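Local coordinates for carbonic anhydrase (Trichomonas vaginalis, PDB 6Y04), which probably catalyses the reversible hydration of carbon dioxide to hydrogencarbonate and a proton, using one zinc ion per subunit, at residues A[39-44]-A[94-99]. Numbering follows the deposited sequence.
Sequences DTRLVN and MGHECC. With ZN (zinc ion), chain C.
Asp39 and His96 meet beside the zinc of a beta-class carbonic anhydrase active site, where the loop after strand 32-36 faces the end of strand 90-96. Asp39 OD2 comes within 3.2 Å of His96 CE1, and the carboxylate and imidazole planes stand 71° apart. Leu42 adds the apolar part, setting CD1 over one face of the same ring.

Both strand ends supply zinc ligands. His96 NE2 binds zinc at 2.0 Å and Cys99 SG, in the loop beyond, at 2.3 Å; Cys37, following strand 32-36, and a water complete the four ligands. Asp39 does not join them: its OD2 stays 4.2 Å from the zinc and receives a weak bond from the metal-bound water. This is the open form of the beta-class site, with water in the fourth position.

What turns the carboxylate this way is the Asp-Arg dyad characteristic of the family. Arg41 grips Asp39 side-on in a salt bridge, NE giving a nearly straight bond (178°) to OD1 and NH2 reaching Asp39 OD2 at 2.9 Å. With CG anti to the backbone N (chi1 -167°), Asp39 also lets OD1 accept from Arg41 N through its anti lone pair, closing an Asx turn. Two donors on OD1 and one on OD2 therefore fix the rotation of the group. The second subunit packs against this loop, and its Arg54 NE is hydrogen-bonded to Arg41 O.

The guanidinium also reaches across to the other segment: Cys98 O lies at its edge, in its plane, and takes a weak hydrogen bond of 3.4 Å from Arg41 NH2.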
ATOM      1  N   ASP A  39       2.730   6.725   5.123  1.00 15.12           N
ATOM      2  CA  ASP A  39       2.959   8.034   5.725  1.00 15.37           C
ATOM      3  C   ASP A  39       2.552   9.154   4.770  1.00 15.01           C
ATOM      4  O   ASP A  39       2.913   9.147   3.591  1.00 14.75           O
ATOM      5  CB  ASP A  39       4.400   8.172   6.233  1.00 15.82           C
ATOM      6  CG  ASP A  39       4.635   9.368   7.148  1.00 16.28           C
ATOM      7  OD1 ASP A  39       4.597  10.505   6.649  1.00 16.30           O
ATOM      8  OD2 ASP A  39       4.848   9.154   8.363  1.00 17.07           O
ATOM      9  N   THR A  40       1.817  10.134   5.314  1.00 15.09           N
ATOM     10  CA  THR A  40       1.285  11.245   4.535  1.00 15.50           C
ATOM     11  C   THR A  40       2.391  12.001   3.791  1.00 15.59           C
ATOM     12  O   THR A  40       2.136  12.572   2.735  1.00 15.71           O
ATOM     13  CB  THR A  40       0.455  12.196   5.409  1.00 15.45           C
ATOM     14  OG1 THR A  40      -0.307  12.989   4.498  1.00 15.57           O
ATOM     15  CG2 THR A  40       1.284  13.085   6.313  1.00 14.86           C
ATOM     16  N   ARG A  41       3.612  11.983   4.342  1.00 15.01           N
ATOM     17  CA  ARG A  41       4.716  12.803   3.866  1.00 15.65           C
ATOM     18  C   ARG A  41       5.382  12.187   2.633  1.00 15.69           C
ATOM     19  O   ARG A  41       6.152  12.868   1.951  1.00 14.47           O
ATOM     20  CB  ARG A  41       5.735  13.019   4.992  1.00 15.69           C
ATOM     21  CG  ARG A  41       5.254  13.974   6.078  1.00 16.72           C
ATOM     22  CD  ARG A  41       6.132  13.989   7.314  1.00 16.66           C
ATOM     23  NE  ARG A  41       6.091  12.691   7.961  1.00 16.46           N
ATOM     24  CZ  ARG A  41       6.700  12.388   9.100  1.00 16.64           C
ATOM     25  NH1 ARG A  41       7.405  13.311   9.735  1.00 16.67           N
ATOM     26  NH2 ARG A  41       6.602  11.164   9.594  1.00 15.72           N
ATOM     27  N   LEU A  42       5.098  10.897   2.369  1.00 15.70           N
ATOM     28  CA  LEU A  42       5.730  10.187   1.267  1.00 15.14           C
ATOM     29  C   LEU A  42       4.869  10.268   0.008  1.00 15.06           C
ATOM     30  O   LEU A  42       5.354   9.966  -1.080  1.00 14.88           O
ATOM     31  CB  LEU A  42       6.012   8.739   1.669  1.00 15.64           C
ATOM     32  CG  LEU A  42       6.898   8.557   2.903  1.00 15.86           C
ATOM     33  CD1 LEU A  42       7.058   7.077   3.245  1.00 15.67           C
ATOM     34  CD2 LEU A  42       8.252   9.219   2.707  1.00 14.86           C
ATOM     35  N   VAL A  43       3.613  10.706   0.160  1.00 15.32           N
ATOM     36  CA  VAL A  43       2.674  10.841  -0.948  1.00 15.91           C
ATOM     37  C   VAL A  43       3.139  11.966  -1.871  1.00 16.56           C
ATOM     38  O   VAL A  43       3.312  13.098  -1.430  1.00 16.80           O
ATOM     39  CB  VAL A  43       1.242  11.103  -0.433  1.00 16.00           C
ATOM     40  CG1 VAL A  43       0.247  11.368  -1.562  1.00 15.08           C
ATOM     41  CG2 VAL A  43       0.754   9.993   0.487  1.00 14.89           C
ATOM     42  N   ASN A  44       3.317  11.643  -3.157  1.00 17.54           N
ATOM     43  CA  ASN A  44       3.842  12.564  -4.155  1.00 19.35           C
ATOM     44  C   ASN A  44       5.217  13.066  -3.734  1.00 18.85           C
ATOM     45  O   ASN A  44       5.509  14.258  -3.831  1.00 18.48           O
ATOM     46  CB  ASN A  44       2.902  13.737  -4.447  1.00 21.36           C
ATOM     47  CG  ASN A  44       1.702  13.334  -5.274  1.00 24.31           C
ATOM     48  OD1 ASN A  44       1.761  12.395  -6.072  1.00 27.14           O
ATOM     49  ND2 ASN A  44       0.609  14.052  -5.096  1.00 26.03           N
ATOM     50  N   MET A  94      11.395  -0.057   1.480  1.00 15.85           N
ATOM     51  CA  MET A  94      11.856   1.273   1.846  1.00 15.77           C
ATOM     52  C   MET A  94      11.092   1.793   3.064  1.00 16.51           C
ATOM     53  O   MET A  94       9.944   2.232   2.950  1.00 16.20           O
ATOM     54  CB  MET A  94      11.703   2.241   0.672  1.00 14.64           C
ATOM     55  CG  MET A  94      12.141   3.643   1.009  1.00 14.66           C
ATOM     56  SD  MET A  94      12.373   4.663  -0.442  1.00 14.46           S
ATOM     57  CE  MET A  94      10.674   4.842  -0.981  1.00 14.12           C
ATOM     58  N   GLY A  95      11.765   1.742   4.222  1.00 17.42           N
ATOM     59  CA  GLY A  95      11.252   2.303   5.458  1.00 19.41           C
ATOM     60  C   GLY A  95      11.640   3.770   5.596  1.00 21.84           C
ATOM     61  O   GLY A  95      12.294   4.329   4.720  1.00 22.69           O
ATOM     62  N   HIS A  96      11.231   4.395   6.702  1.00 24.81           N
ATOM     63  CA  HIS A  96      11.526   5.804   6.889  1.00 27.53           C
ATOM     64  C   HIS A  96      11.728   6.117   8.366  1.00 30.04           C
ATOM     65  O   HIS A  96      11.152   5.461   9.231  1.00 30.97           O
ATOM     66  CB  HIS A  96      10.435   6.675   6.255  1.00 28.31           C
ATOM     67  CG  HIS A  96       9.126   6.626   6.974  1.00 28.83           C
ATOM     68  ND1 HIS A  96       8.683   7.674   7.754  1.00 29.14           N
ATOM     69  CD2 HIS A  96       8.173   5.668   7.048  1.00 29.59           C
ATOM     70  CE1 HIS A  96       7.511   7.371   8.268  1.00 29.76           C
ATOM     71  NE2 HIS A  96       7.176   6.145   7.859  1.00 30.22           N
ATOM     72  N   GLU A  97      12.554   7.142   8.612  1.00 35.34           N
ATOM     73  CA  GLU A  97      12.815   7.688   9.936  1.00 38.70           C
ATOM     74  C   GLU A  97      11.542   8.367  10.432  1.00 40.85           C
ATOM     75  O   GLU A  97      10.759   8.866   9.627  1.00 38.94           O
ATOM     76  CB  GLU A  97      13.981   8.679   9.868  1.00 39.26           C
ATOM     77  CG  GLU A  97      15.050   8.280   8.855  1.00 41.92           C
ATOM     78  CD  GLU A  97      16.382   9.011   8.905  1.00 44.17           C
ATOM     79  OE1 GLU A  97      16.775   9.446  10.010  1.00 46.01           O
ATOM     80  OE2 GLU A  97      17.031   9.132   7.835  1.00 42.99           O
ATOM     81  N   CYS A  98      11.339   8.366  11.755  1.00 45.72           N
ATOM     82  CA  CYS A  98      10.190   8.998  12.395  1.00 47.90           C
ATOM     83  C   CYS A  98       8.902   8.282  11.982  1.00 47.18           C
ATOM     84  O   CYS A  98       7.879   8.932  11.774  1.00 46.55           O
ATOM     85  CB  CYS A  98      10.080  10.485  12.048  1.00 52.21           C
ATOM     86  SG  CYS A  98      11.581  11.468  12.330  1.00 60.56           S
ATOM     87  N   CYS A  99       8.951   6.944  11.865  1.00 43.88           N
ATOM     88  CA  CYS A  99       7.795   6.171  11.435  1.00 42.43           C
ATOM     89  C   CYS A  99       6.821   6.119  12.611  1.00 44.56           C
ATOM     90  O   CYS A  99       7.258   6.031  13.759  1.00 42.47           O
ATOM     91  CB  CYS A  99       8.184   4.753  11.018  1.00 39.41           C
ATOM     92  SG  CYS A  99       6.822   3.807  10.278  1.00 34.80           S
TER
HETATM   93 ZN    ZN C 301       5.652   5.065   8.690  0.70 29.82          ZN
HETATM   94  O   HOH W   1       4.248   6.062   9.703  0.70 29.44           O